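Local atomic coordinates of 28 kDa product (Pseudomonas syringae pv. phaseolicola, PDB entry 1UKF), a protein that acts as a papain-like cysteine protease that cleaves itself and is delivered by the bacterium into plant cells, where it probably impairs plant defence. Residues H120-R125 against I134-E139; R91-V96 against N182-S187; G20-W25 against K144-N149; S36-L41 against L150-S155; G100-L105 against L163-I168. All coordinates share one frame; numbering follows the deposited sequence.

In the fold
Interactions 1 to 4 all reach the seven-stranded antiparallel sheet of this papain-like protease. Interaction 1 pairs two middle strands, its centre about 3 Å from the chain centre. Interaction 2 adds edge strand 88-97, its centre about 9 Å from that of interaction 1. Interactions 3 and 4, with centres about 8 Å apart, pack helices 18-27 and 34-41 against strands 142-147 and 151-156. Interaction 5 joins helices 102-113 and 160-173. Along the chain, the first segments come in the order 3, 4, 2, 5, 1, and the second segments in the order 1, 3, 4, 5, 2. Interactions 3 and 4 join early helices to late strands; interaction 3 lies beside the active site of Cys-18, His-132 and Asp-147.

Interaction 1: H120-R125 against I134-E139; sequences HLLSLR and IACSCE
Leu-122 and Ile-134 form one rung of an antiparallel beta hairpin in the central sheet of the papain-like fold. The hairpin is made by strands 119-126 and 130-139. Four backbone hydrogen bonds join these segments, two at each hydrogen-bonded pair. His-120 and Cys-136 exchange one set, with His-120 N to Cys-136 O at 2.9 Å. Leu-122 and Ile-134 exchange the other. There Leu-122 N to Ile-134 O is 2.8 Å and almost straight, at 178°. Between them, Leu-121 and Ala-135 make a non-hydrogen-bonded pair, where Ala-135 CA comes 3.3 Å from His-120 O in a CA-H...O contact.

The apolar contacts lie mainly on the face that carries His-120, Leu-122, Ile-134 and Cys-136. The Leu-122 and Ile-134 side chains meet at an oblique angle, with Leu-122 CB 3.7 Å from Ile-134 CG1. Ile-134 also touches Pro-148, and its side chain lies about 4 Å, at the nearest atoms, from those of the active-site residues His-132 and Asp-147. On the other face Ala-135 packs against helix 18-27. Cys-136 SG sits between N and C of its own backbone (chi1 59°), which sets it 4.0 Å from Leu-122 CD1 and 3.8 Å from His-120 CB.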
# COMPACT_ATOMS: atom_id res chain seq x y z
N HIS A 120 6.20 2.01 3.83
CA HIS A 120 5.01 1.42 4.44
C HIS A 120 4.21 0.54 3.50
O HIS A 120 4.16 0.77 2.30
CB HIS A 120 4.01 2.49 4.90
CG HIS A 120 4.47 3.34 6.04
ND1 HIS A 120 4.06 3.15 7.34
CD2 HIS A 120 5.29 4.42 6.06
CE1 HIS A 120 4.60 4.07 8.11
NE2 HIS A 120 5.35 4.85 7.35
N LEU A 121 3.59 -0.46 4.10
CA LEU A 121 2.63 -1.29 3.39
C LEU A 121 1.39 -0.72 4.09
O LEU A 121 1.39 -0.57 5.32
CB LEU A 121 2.77 -2.78 3.74
CG LEU A 121 1.64 -3.65 3.15
CD1 LEU A 121 1.72 -3.67 1.63
CD2 LEU A 121 1.77 -5.06 3.70
N LEU A 122 0.37 -0.35 3.33
CA LEU A 122 -0.84 0.21 3.93
C LEU A 122 -2.03 -0.63 3.53
O LEU A 122 -2.09 -1.15 2.42
CB LEU A 122 -1.07 1.65 3.45
CG LEU A 122 0.04 2.68 3.64
CD1 LEU A 122 -0.36 3.99 2.98
CD2 LEU A 122 0.30 2.90 5.13
N SER A 123 -2.99 -0.77 4.44
CA SER A 123 -4.18 -1.53 4.12
C SER A 123 -5.40 -0.62 4.24
O SER A 123 -5.55 0.10 5.23
CB SER A 123 -4.32 -2.74 5.04
OG SER A 123 -4.25 -2.38 6.41
N LEU A 124 -6.24 -0.62 3.21
CA LEU A 124 -7.46 0.18 3.20
C LEU A 124 -8.58 -0.76 3.59
O LEU A 124 -8.79 -1.79 2.95
CB LEU A 124 -7.72 0.76 1.81
CG LEU A 124 -6.61 1.60 1.19
CD1 LEU A 124 -7.07 2.13 -0.16
CD2 LEU A 124 -6.26 2.75 2.11
N ARG A 125 -9.30 -0.42 4.66
CA ARG A 125 -10.41 -1.23 5.12
C ARG A 125 -11.73 -0.65 4.64
O ARG A 125 -12.29 0.25 5.26
CB ARG A 125 -10.40 -1.31 6.64
N ILE A 134 -1.83 -1.24 -0.42
CA ILE A 134 -1.07 -0.33 -1.26
C ILE A 134 0.27 -0.13 -0.54
O ILE A 134 0.46 -0.63 0.57
CB ILE A 134 -1.79 1.03 -1.46
CG1 ILE A 134 -1.96 1.76 -0.13
CG2 ILE A 134 -3.13 0.80 -2.14
CD1 ILE A 134 -2.59 3.14 -0.26
N ALA A 135 1.19 0.58 -1.17
CA ALA A 135 2.49 0.80 -0.55
C ALA A 135 3.02 2.18 -0.85
O ALA A 135 2.58 2.84 -1.79
CB ALA A 135 3.49 -0.26 -1.02
N CYS A 136 3.98 2.63 -0.05
CA CYS A 136 4.58 3.93 -0.28
C CYS A 136 5.99 3.97 0.27
O CYS A 136 6.35 3.20 1.16
CB CYS A 136 3.72 5.05 0.32
SG CYS A 136 3.43 4.97 2.10
N SER A 137 6.79 4.86 -0.30
CA SER A 137 8.18 5.02 0.10
C SER A 137 8.54 6.49 -0.06
O SER A 137 8.23 7.10 -1.09
CB SER A 137 9.09 4.17 -0.78
OG SER A 137 10.45 4.37 -0.46
N CYS A 138 9.17 7.04 0.96
CA CYS A 138 9.57 8.44 0.92
C CYS A 138 11.08 8.51 0.81
O CYS A 138 11.80 8.10 1.73
CB CYS A 138 9.08 9.15 2.18
SG CYS A 138 9.12 10.94 2.10
N GLU A 139 11.55 8.99 -0.33
CA GLU A 139 12.97 9.14 -0.63
C GLU A 139 13.31 10.63 -0.60
O GLU A 139 13.12 11.33 -1.59
CB GLU A 139 13.29 8.57 -2.01
CG GLU A 139 13.22 7.05 -2.11
CD GLU A 139 13.38 6.55 -3.54
OE1 GLU A 139 14.26 7.06 -4.26
OE2 GLU A 139 12.62 5.64 -3.94

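Interaction 2: R91-V96 against N182-S187; sequences REPKTV and NEFRVS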
# COMPACT_ATOMS: atom_id res chain seq x y z
N ARG A 91 7.33 -0.31 13.89
CA ARG A 91 6.37 0.10 14.91
C ARG A 91 5.16 -0.81 14.89
O ARG A 91 4.96 -1.59 13.97
CB ARG A 91 5.89 1.53 14.64
CG ARG A 91 6.91 2.62 14.84
CD ARG A 91 7.14 2.90 16.32
NE ARG A 91 7.89 4.14 16.51
CZ ARG A 91 9.13 4.34 16.09
NH1 ARG A 91 9.78 3.38 15.45
NH2 ARG A 91 9.73 5.51 16.30
N GLU A 92 4.35 -0.69 15.94
CA GLU A 92 3.12 -1.46 16.04
C GLU A 92 2.24 -0.93 14.92
O GLU A 92 2.22 0.28 14.66
CB GLU A 92 2.46 -1.20 17.39
CG GLU A 92 1.09 -1.83 17.58
CD GLU A 92 1.13 -3.34 17.48
OE1 GLU A 92 2.06 -3.94 18.04
OE2 GLU A 92 0.23 -3.92 16.84
N PRO A 93 1.51 -1.81 14.21
CA PRO A 93 0.66 -1.30 13.13
C PRO A 93 -0.29 -0.23 13.67
O PRO A 93 -0.91 -0.41 14.72
CB PRO A 93 -0.08 -2.55 12.67
CG PRO A 93 0.94 -3.63 12.87
CD PRO A 93 1.51 -3.28 14.24
N LYS A 94 -0.38 0.89 12.96
CA LYS A 94 -1.24 1.98 13.38
C LYS A 94 -2.53 2.02 12.57
O LYS A 94 -2.53 1.81 11.36
CB LYS A 94 -0.51 3.31 13.23
CG LYS A 94 -1.32 4.52 13.65
CD LYS A 94 -0.53 5.80 13.50
CE LYS A 94 -1.37 7.00 13.89
NZ LYS A 94 -0.60 8.27 13.75
N THR A 95 -3.64 2.29 13.25
CA THR A 95 -4.94 2.37 12.59
C THR A 95 -5.47 3.79 12.64
O THR A 95 -5.69 4.35 13.72
CB THR A 95 -5.97 1.44 13.27
OG1 THR A 95 -5.49 0.09 13.24
CG2 THR A 95 -7.30 1.51 12.55
N VAL A 96 -5.68 4.38 11.47
CA VAL A 96 -6.21 5.74 11.39
C VAL A 96 -7.64 5.62 10.89
O VAL A 96 -7.88 5.13 9.78
CB VAL A 96 -5.39 6.62 10.42
CG1 VAL A 96 -5.93 8.04 10.43
CG2 VAL A 96 -3.92 6.61 10.82
N ASN A 182 -4.73 1.05 7.83
CA ASN A 182 -3.76 0.45 8.73
C ASN A 182 -2.38 0.71 8.14
O ASN A 182 -2.16 0.53 6.95
CB ASN A 182 -3.96 -1.06 8.86
CG ASN A 182 -5.35 -1.42 9.34
OD1 ASN A 182 -5.77 -1.00 10.42
ND2 ASN A 182 -6.05 -2.20 8.55
N GLU A 183 -1.45 1.13 8.99
CA GLU A 183 -0.10 1.43 8.55
C GLU A 183 0.89 0.40 9.07
O GLU A 183 0.91 0.10 10.26
CB GLU A 183 0.33 2.81 9.05
CG GLU A 183 -0.63 3.93 8.75
CD GLU A 183 -0.23 5.22 9.45
OE1 GLU A 183 0.73 5.19 10.24
OE2 GLU A 183 -0.88 6.26 9.21
N PHE A 184 1.71 -0.13 8.17
CA PHE A 184 2.75 -1.08 8.54
C PHE A 184 4.06 -0.41 8.15
O PHE A 184 4.45 -0.42 6.98
CB PHE A 184 2.57 -2.40 7.80
CG PHE A 184 1.28 -3.10 8.12
CD1 PHE A 184 0.13 -2.86 7.36
CD2 PHE A 184 1.19 -3.95 9.21
CE1 PHE A 184 -1.08 -3.47 7.69
CE2 PHE A 184 -0.02 -4.56 9.55
CZ PHE A 184 -1.15 -4.31 8.79
N ARG A 185 4.72 0.19 9.14
CA ARG A 185 5.99 0.87 8.92
C ARG A 185 7.10 -0.16 8.89
O ARG A 185 7.31 -0.89 9.86
CB ARG A 185 6.22 1.88 10.05
CG ARG A 185 7.46 2.73 9.87
CD ARG A 185 7.55 3.75 10.99
NE ARG A 185 8.84 4.41 11.05
CZ ARG A 185 9.17 5.33 11.96
NH1 ARG A 185 8.30 5.68 12.88
NH2 ARG A 185 10.38 5.88 11.94
N VAL A 186 7.82 -0.21 7.77
CA VAL A 186 8.88 -1.19 7.61
C VAL A 186 10.23 -0.59 7.23
O VAL A 186 10.31 0.54 6.75
CB VAL A 186 8.49 -2.22 6.52
CG1 VAL A 186 7.12 -2.81 6.84
CG2 VAL A 186 8.47 -1.56 5.15
N SER A 187 11.29 -1.36 7.47
CA SER A 187 12.65 -0.95 7.14
C SER A 187 13.41 -2.24 6.83
O SER A 187 13.07 -3.30 7.35
CB SER A 187 13.30 -0.24 8.33
OG SER A 187 13.53 -1.13 9.40
O HOH W 1 3.87 -0.34 11.76
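Lys-94 and Glu-183 hold the close part of this contact. Their backbones exchange two hydrogen bonds. Glu-183 N to Lys-94 O is the shorter at 2.7 Å. Lys-94 N to Glu-183 O is longer, at 3.1 Å. The side chains run alongside each other, pointing the same way. Lys-94 CD lies 3.5 Å from Glu-183 OE1, while the lysine NZ goes on to a salt bridge with Asp-112. Two residues on, Val-96 CG2 lies 3.5 Å from Glu-183 OE2. On the opposite face of the sheet, Pro-93 CG meets Phe-184 CE2 at 3.6 Å, the proline lying obliquely to the ring. Phe-75 of helix 73-84 meets the same ring edge-to-face.

This is how edge strand 88-97 joins the antiparallel sheet, beside strand 178-187. Around Arg-91 the strand is interrupted, and pairing resumes between Arg-90 and Arg-185. A water takes a bond from Arg-185 N at 2.8 Å and gives one to Arg-91 O, with a weak third to Glu-183 O. The two arginine side chains lie side by side on the solvent side. Their guanidinium planes are 27° apart. Arg-185 NH1 stands over the centre of the Arg-91 guanidinium, 3.6 Å from Arg-91 CZ. These are like charges, and Arg-118 brings a third close to Arg-185.

Interaction 3: G20-W25 against K144-N149; sequences GLSTEW and KLFDPN
The contact lies beside the Cys-His-Asp catalytic triad of the papain-like fold. Here helix 18-27, which starts at the active-site Cys-18, packs on the strand that ends in the active-site Asp-147. Trp-25 and Phe-146 carry the middle. They form an offset stack. The five-membered ring of Trp-25 and the Phe-146 ring have centroids 4.6 Å apart and planes at 19°. Phe-146 CB sits over the five-membered ring of Trp-25, 3.4 Å from Trp-25 CD2, in a CH-pi contact. With CG anti to the backbone N (chi1 -179°), Trp-25 reaches across to the strand. The edge of its ring meets Lys-144, with Trp-25 CH2 3.7 Å from Lys-144 CB.

Nearer the active site, Ser-22 CA faces the edge of the Phe-146 ring. Ser-22 OG touches Pro-148 CG at 3.3 Å and is hydrogen-bonded to Cys-18 O. Leu-21 CD1 packs on Pro-148 CB at 4.1 Å. Asp-147 closes an Asx turn, its OD1 accepting from Asn-149 N at 2.9 Å. The same oxygen is hydrogen-bonded to His-132 NE2.

Strand 130-139 lies beside 142-147 in the sheet, and its Ala-135 touches both Ser-22 and Trp-25. Met-38 of helix 34-41 packs on both stacked aromatic residues, and helix 46-67 touches Leu-21.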
# COMPACT_ATOMS: atom_id res chain seq x y z
N GLY A 20 0.78 -8.77 -2.17
CA GLY A 20 1.99 -9.28 -2.79
C GLY A 20 2.61 -8.30 -3.77
O GLY A 20 3.82 -8.10 -3.77
N LEU A 21 1.78 -7.69 -4.62
CA LEU A 21 2.26 -6.71 -5.59
C LEU A 21 2.83 -5.49 -4.88
O LEU A 21 3.86 -4.95 -5.29
CB LEU A 21 1.13 -6.27 -6.52
CG LEU A 21 0.66 -7.29 -7.56
CD1 LEU A 21 -0.63 -6.80 -8.21
CD2 LEU A 21 1.74 -7.51 -8.61
N SER A 22 2.16 -5.04 -3.83
CA SER A 22 2.61 -3.87 -3.08
C SER A 22 3.96 -4.15 -2.43
O SER A 22 4.82 -3.27 -2.39
CB SER A 22 1.57 -3.49 -2.02
OG SER A 22 0.40 -2.99 -2.64
N THR A 23 4.14 -5.36 -1.92
CA THR A 23 5.41 -5.70 -1.29
C THR A 23 6.51 -5.80 -2.34
O THR A 23 7.64 -5.37 -2.10
CB THR A 23 5.29 -7.01 -0.48
OG1 THR A 23 4.29 -6.86 0.53
CG2 THR A 23 6.61 -7.33 0.21
N GLU A 24 6.19 -6.35 -3.51
CA GLU A 24 7.17 -6.45 -4.59
C GLU A 24 7.58 -5.03 -4.99
O GLU A 24 8.75 -4.76 -5.23
CB GLU A 24 6.58 -7.21 -5.78
CG GLU A 24 7.46 -7.25 -7.05
CD GLU A 24 8.75 -8.03 -6.88
OE1 GLU A 24 8.94 -8.72 -5.86
OE2 GLU A 24 9.60 -7.96 -7.81
N TRP A 25 6.61 -4.12 -5.05
CA TRP A 25 6.92 -2.73 -5.40
C TRP A 25 7.86 -2.14 -4.34
O TRP A 25 8.81 -1.44 -4.68
CB TRP A 25 5.64 -1.89 -5.48
CG TRP A 25 5.91 -0.46 -5.85
CD1 TRP A 25 6.03 0.06 -7.11
CD2 TRP A 25 6.10 0.64 -4.95
NE1 TRP A 25 6.29 1.41 -7.06
CE2 TRP A 25 6.33 1.79 -5.74
CE3 TRP A 25 6.09 0.77 -3.56
CZ2 TRP A 25 6.56 3.05 -5.18
CZ3 TRP A 25 6.31 2.02 -3.00
CH2 TRP A 25 6.54 3.15 -3.81
N LYS A 144 6.62 8.57 -2.89
CA LYS A 144 6.10 7.66 -3.91
C LYS A 144 5.01 6.78 -3.32
O LYS A 144 5.15 6.27 -2.22
CB LYS A 144 7.21 6.74 -4.43
CG LYS A 144 8.42 7.42 -5.06
CD LYS A 144 9.43 6.36 -5.48
CE LYS A 144 10.65 6.96 -6.16
NZ LYS A 144 11.63 5.90 -6.52
N LEU A 145 3.92 6.60 -4.07
CA LEU A 145 2.83 5.75 -3.61
C LEU A 145 2.37 4.86 -4.75
O LEU A 145 2.18 5.32 -5.88
CB LEU A 145 1.66 6.60 -3.09
CG LEU A 145 0.48 5.82 -2.52
CD1 LEU A 145 -0.20 6.64 -1.44
CD2 LEU A 145 -0.50 5.45 -3.63
N PHE A 146 2.21 3.58 -4.46
CA PHE A 146 1.77 2.60 -5.45
C PHE A 146 0.48 1.92 -5.01
O PHE A 146 0.40 1.37 -3.91
CB PHE A 146 2.86 1.54 -5.67
CG PHE A 146 2.38 0.32 -6.42
CD1 PHE A 146 1.96 0.40 -7.74
CD2 PHE A 146 2.35 -0.92 -5.78
CE1 PHE A 146 1.52 -0.74 -8.42
CE2 PHE A 146 1.92 -2.06 -6.45
CZ PHE A 146 1.50 -1.97 -7.77
N ASP A 147 -0.53 1.99 -5.87
CA ASP A 147 -1.80 1.33 -5.61
C ASP A 147 -1.95 0.34 -6.76
O ASP A 147 -2.07 0.74 -7.92
CB ASP A 147 -2.96 2.33 -5.66
CG ASP A 147 -4.30 1.67 -5.38
OD1 ASP A 147 -4.45 0.47 -5.67
OD2 ASP A 147 -5.21 2.36 -4.87
N PRO A 148 -1.93 -0.97 -6.47
CA PRO A 148 -2.06 -2.00 -7.51
C PRO A 148 -3.23 -1.79 -8.49
O PRO A 148 -3.14 -2.21 -9.65
CB PRO A 148 -2.21 -3.29 -6.70
CG PRO A 148 -1.39 -3.01 -5.47
CD PRO A 148 -1.77 -1.58 -5.14
N ASN A 149 -4.31 -1.17 -8.04
CA ASN A 149 -5.47 -0.93 -8.91
C ASN A 149 -5.28 0.24 -9.86
O ASN A 149 -5.96 0.32 -10.89
CB ASN A 149 -6.73 -0.61 -8.09
CG ASN A 149 -7.26 -1.79 -7.31
OD1 ASN A 149 -7.17 -2.94 -7.73
ND2 ASN A 149 -7.84 -1.50 -6.15

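Interaction 4: S36-L41 against L150-S155; sequences SRMDHL and LGEFQS
Arg-37 meets Glu-152 side-on, in a two-pronged salt bridge. NE and NH2 of the guanidinium each take one carboxylate oxygen. Arg-37 NE to Glu-152 OE1 is 2.9 Å, and Arg-37 NH2 to Glu-152 OE2 is 2.8 Å with an N-H...O angle of 178°. Both oxygens use their syn lone pairs, and the guanidinium and carboxylate planes are only 21° apart. The arginine chain is bent at chi3 (-77°), which turns its NE edge to the acid. The glutamate comes up from the strand in an extended form.

Gln-154 is two residues along the same strand. Its NE2 donates to Glu-152 OE2 at 2.9 Å, on the anti side and somewhat out of the carboxylate plane. OE2 is thus held by two donors. OE1 takes a second bond, from Trp-25 NE1. With four bonds the buried carboxylate is fixed in rotation, and the arrangement would probably favour its charged form. Gln-154 OE1 in turn bonds to Gln-142, and Arg-37 NH1 to Asp-31 O.

Met-38 approaches at about a right angle to the Glu-152 side chain. Its CE lies 3.9 Å from Glu-152 OE1, and its SD lies 3.9 Å from Gly-151 CA. Gly-151 belongs to a classic beta bulge with Leu-150, opposite Asp-147, and has backbone angles that suit glycine.

Helix 34-41 runs roughly antiparallel to the start of strand 151-156. That strand runs between 142-147 and edge strand 6-9. Met-38 also touches Ala-8 of strand 6-9, and Leu-41 touches Glu-24 and Trp-25 of helix 18-27.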
# COMPACT_ATOMS: atom_id res chain seq x y z
N SER A 36 8.99 1.91 -15.75
CA SER A 36 9.63 0.60 -15.77
C SER A 36 9.17 -0.25 -14.59
O SER A 36 9.10 -1.47 -14.70
CB SER A 36 11.16 0.73 -15.79
OG SER A 36 11.66 1.32 -14.60
N ARG A 37 8.84 0.39 -13.47
CA ARG A 37 8.37 -0.36 -12.31
C ARG A 37 6.99 -0.94 -12.60
O ARG A 37 6.69 -2.07 -12.22
CB ARG A 37 8.33 0.53 -11.06
CG ARG A 37 9.71 0.87 -10.52
CD ARG A 37 9.66 1.48 -9.13
NE ARG A 37 9.25 2.89 -9.12
CZ ARG A 37 10.05 3.91 -9.43
NH1 ARG A 37 11.31 3.68 -9.78
NH2 ARG A 37 9.60 5.15 -9.35
N MET A 38 6.15 -0.17 -13.29
CA MET A 38 4.83 -0.68 -13.62
C MET A 38 4.95 -1.76 -14.70
O MET A 38 4.18 -2.72 -14.70
CB MET A 38 3.91 0.46 -14.09
CG MET A 38 3.61 1.47 -12.98
SD MET A 38 2.91 0.75 -11.45
CE MET A 38 4.38 0.63 -10.42
N ASP A 39 5.91 -1.62 -15.61
CA ASP A 39 6.11 -2.63 -16.65
C ASP A 39 6.50 -3.95 -15.98
O ASP A 39 6.09 -5.03 -16.40
CB ASP A 39 7.22 -2.21 -17.63
CG ASP A 39 6.79 -1.12 -18.59
OD1 ASP A 39 5.58 -0.83 -18.67
OD2 ASP A 39 7.66 -0.55 -19.27
N HIS A 40 7.31 -3.84 -14.92
CA HIS A 40 7.76 -5.00 -14.16
C HIS A 40 6.59 -5.75 -13.51
O HIS A 40 6.53 -6.98 -13.52
CB HIS A 40 8.75 -4.54 -13.09
CG HIS A 40 9.16 -5.62 -12.12
ND1 HIS A 40 9.91 -6.71 -12.49
CD2 HIS A 40 8.93 -5.75 -10.79
CE1 HIS A 40 10.13 -7.47 -11.43
NE2 HIS A 40 9.55 -6.90 -10.39
N LEU A 41 5.66 -4.98 -12.95
CA LEU A 41 4.50 -5.53 -12.25
C LEU A 41 3.32 -5.87 -13.15
O LEU A 41 2.37 -6.52 -12.70
CB LEU A 41 4.05 -4.54 -11.17
CG LEU A 41 5.09 -4.21 -10.10
CD1 LEU A 41 4.70 -2.94 -9.35
CD2 LEU A 41 5.21 -5.39 -9.14
N LEU A 150 -4.36 1.15 -9.53
CA LEU A 150 -4.18 2.37 -10.31
C LEU A 150 -2.81 2.66 -10.91
O LEU A 150 -2.72 3.19 -12.02
CB LEU A 150 -4.58 3.57 -9.44
CG LEU A 150 -6.00 3.52 -8.87
CD1 LEU A 150 -6.15 4.52 -7.74
CD2 LEU A 150 -7.00 3.80 -9.99
N GLY A 151 -1.75 2.33 -10.18
CA GLY A 151 -0.41 2.59 -10.68
C GLY A 151 0.40 3.35 -9.65
O GLY A 151 0.10 3.30 -8.45
N GLU A 152 1.42 4.07 -10.11
CA GLU A 152 2.27 4.83 -9.20
C GLU A 152 2.00 6.33 -9.25
O GLU A 152 1.76 6.90 -10.32
CB GLU A 152 3.75 4.56 -9.51
CG GLU A 152 4.70 5.12 -8.44
CD GLU A 152 6.16 4.75 -8.66
OE1 GLU A 152 6.44 3.58 -8.97
OE2 GLU A 152 7.02 5.65 -8.50
N PHE A 153 2.04 6.94 -8.08
CA PHE A 153 1.82 8.37 -7.91
C PHE A 153 3.01 8.93 -7.16
O PHE A 153 3.69 8.22 -6.42
CB PHE A 153 0.55 8.63 -7.11
CG PHE A 153 -0.69 8.04 -7.71
CD1 PHE A 153 -0.99 6.69 -7.54
CD2 PHE A 153 -1.54 8.82 -8.49
CE1 PHE A 153 -2.12 6.13 -8.14
CE2 PHE A 153 -2.67 8.28 -9.08
CZ PHE A 153 -2.96 6.93 -8.91
N GLN A 154 3.27 10.22 -7.35
CA GLN A 154 4.37 10.88 -6.67
C GLN A 154 4.01 12.31 -6.32
O GLN A 154 3.25 12.96 -7.04
CB GLN A 154 5.63 10.86 -7.55
CG GLN A 154 6.32 9.51 -7.60
CD GLN A 154 7.55 9.52 -8.49
OE1 GLN A 154 8.18 10.57 -8.66
NE2 GLN A 154 7.91 8.36 -9.03
N SER A 155 4.55 12.77 -5.20
CA SER A 155 4.31 14.13 -4.74
C SER A 155 5.48 14.53 -3.86
O SER A 155 6.31 13.70 -3.50
CB SER A 155 3.03 14.21 -3.91
OG SER A 155 3.20 13.63 -2.62

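Interaction 5: G100-L105 against L163-I168; sequences GGSAQL and LIKGLI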
# COMPACT_ATOMS: atom_id res chain seq x y z
N GLY A 100 -14.16 12.03 10.37
CA GLY A 100 -13.96 13.37 9.86
C GLY A 100 -13.80 13.38 8.35
O GLY A 100 -14.00 12.36 7.69
N GLY A 101 -13.44 14.53 7.79
CA GLY A 101 -13.26 14.64 6.36
C GLY A 101 -12.09 13.83 5.84
O GLY A 101 -11.27 13.32 6.61
N SER A 102 -11.99 13.70 4.52
CA SER A 102 -10.91 12.95 3.90
C SER A 102 -9.60 13.72 3.99
O SER A 102 -8.51 13.14 3.87
CB SER A 102 -11.25 12.64 2.44
OG SER A 102 -11.48 13.82 1.69
N ALA A 103 -9.69 15.03 4.19
CA ALA A 103 -8.49 15.85 4.31
C ALA A 103 -7.80 15.52 5.62
O ALA A 103 -6.58 15.43 5.68
CB ALA A 103 -8.86 17.33 4.27
N GLN A 104 -8.59 15.33 6.68
CA GLN A 104 -8.05 15.00 7.99
C GLN A 104 -7.36 13.64 7.94
O GLN A 104 -6.24 13.48 8.44
CB GLN A 104 -9.16 14.97 9.04
CG GLN A 104 -8.65 14.68 10.45
CD GLN A 104 -9.77 14.59 11.47
OE1 GLN A 104 -10.56 15.52 11.63
NE2 GLN A 104 -9.84 13.46 12.17
N LEU A 105 -8.03 12.66 7.34
CA LEU A 105 -7.47 11.31 7.23
C LEU A 105 -6.18 11.38 6.43
O LEU A 105 -5.15 10.83 6.84
CB LEU A 105 -8.47 10.38 6.54
CG LEU A 105 -8.00 8.96 6.22
CD1 LEU A 105 -7.49 8.28 7.48
CD2 LEU A 105 -9.15 8.17 5.61
N LEU A 163 -2.42 14.08 -2.01
CA LEU A 163 -2.38 12.84 -2.77
C LEU A 163 -3.17 11.76 -2.04
O LEU A 163 -4.01 11.09 -2.64
CB LEU A 163 -0.93 12.40 -2.99
CG LEU A 163 -0.66 10.99 -3.52
CD1 LEU A 163 -1.59 10.66 -4.68
CD2 LEU A 163 0.80 10.90 -3.95
N ILE A 164 -2.92 11.60 -0.75
CA ILE A 164 -3.63 10.59 0.02
C ILE A 164 -5.13 10.89 0.07
O ILE A 164 -5.95 9.98 -0.06
CB ILE A 164 -3.05 10.47 1.44
CG1 ILE A 164 -1.57 10.08 1.34
CG2 ILE A 164 -3.83 9.42 2.24
CD1 ILE A 164 -0.85 10.04 2.66
N LYS A 165 -5.50 12.15 0.27
CA LYS A 165 -6.92 12.51 0.30
C LYS A 165 -7.54 12.12 -1.04
O LYS A 165 -8.65 11.59 -1.09
CB LYS A 165 -7.10 14.01 0.55
CG LYS A 165 -8.56 14.45 0.58
CD LYS A 165 -8.69 15.95 0.80
CE LYS A 165 -10.14 16.36 1.01
NZ LYS A 165 -11.00 16.04 -0.17
N GLY A 166 -6.82 12.39 -2.12
CA GLY A 166 -7.33 12.06 -3.44
C GLY A 166 -7.60 10.58 -3.60
O GLY A 166 -8.59 10.18 -4.22
N LEU A 167 -6.72 9.75 -3.05
CA LEU A 167 -6.89 8.30 -3.14
C LEU A 167 -8.13 7.87 -2.35
O LEU A 167 -8.92 7.06 -2.82
CB LEU A 167 -5.65 7.59 -2.60
CG LEU A 167 -5.57 6.11 -2.93
CD1 LEU A 167 -5.49 5.93 -4.45
CD2 LEU A 167 -4.35 5.49 -2.27
N ILE A 168 -8.29 8.42 -1.15
CA ILE A 168 -9.44 8.09 -0.33
C ILE A 168 -10.73 8.50 -1.04
O ILE A 168 -11.69 7.73 -1.10
CB ILE A 168 -9.39 8.81 1.04
CG1 ILE A 168 -8.16 8.32 1.82
CG2 ILE A 168 -10.67 8.53 1.83
CD1 ILE A 168 -8.16 6.84 2.12
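The first turn of helix 102-113 packs here against the middle of helix 160-173, with Ser-102 and Lys-165 nearest. Gly-101 is the N-cap residue. Lys-165 lays its aliphatic chain along this turn. Its CG is 3.2 Å from Ser-102 OG, and its CE is 3.6 Å from Ala-103 CB. The chain runs extended from CA to CE and then bends at its last torsion (chi4 -61°), bringing NZ to 2.9 Å from Ser-102 OG. That hydrogen bond is weak. The stronger partner of both groups is Asp-169, one turn further along helix 160-173 and outside the two segments. Asp-169 OD2 forms a salt bridge with Lys-165 NZ, and Asp-169 OD1 is hydrogen-bonded to Ser-102 OG. Lysine, serine and aspartate thus make a small polar cluster.

In the papain-like fold of this protease, both helices lie on the same side of the central sheet. Helix 102-113 follows edge strand 88-97, and helix 160-173 leads on to strand 178-187. Their apolar contact lies on the inner side, toward the sheet. Leu-105 and Ile-168 cross there at about a right angle. The CD2 branch of Leu-105 does the touching, 3.9 Å from Ile-168 CD1 and 4.1 Å from Ile-168 CG2. That CG2 also lies 4.2 Å from Ser-102 CB, linking the apolar patch to the polar cluster. Leu-105 CD1 goes the other way, to Val-96 of the edge strand.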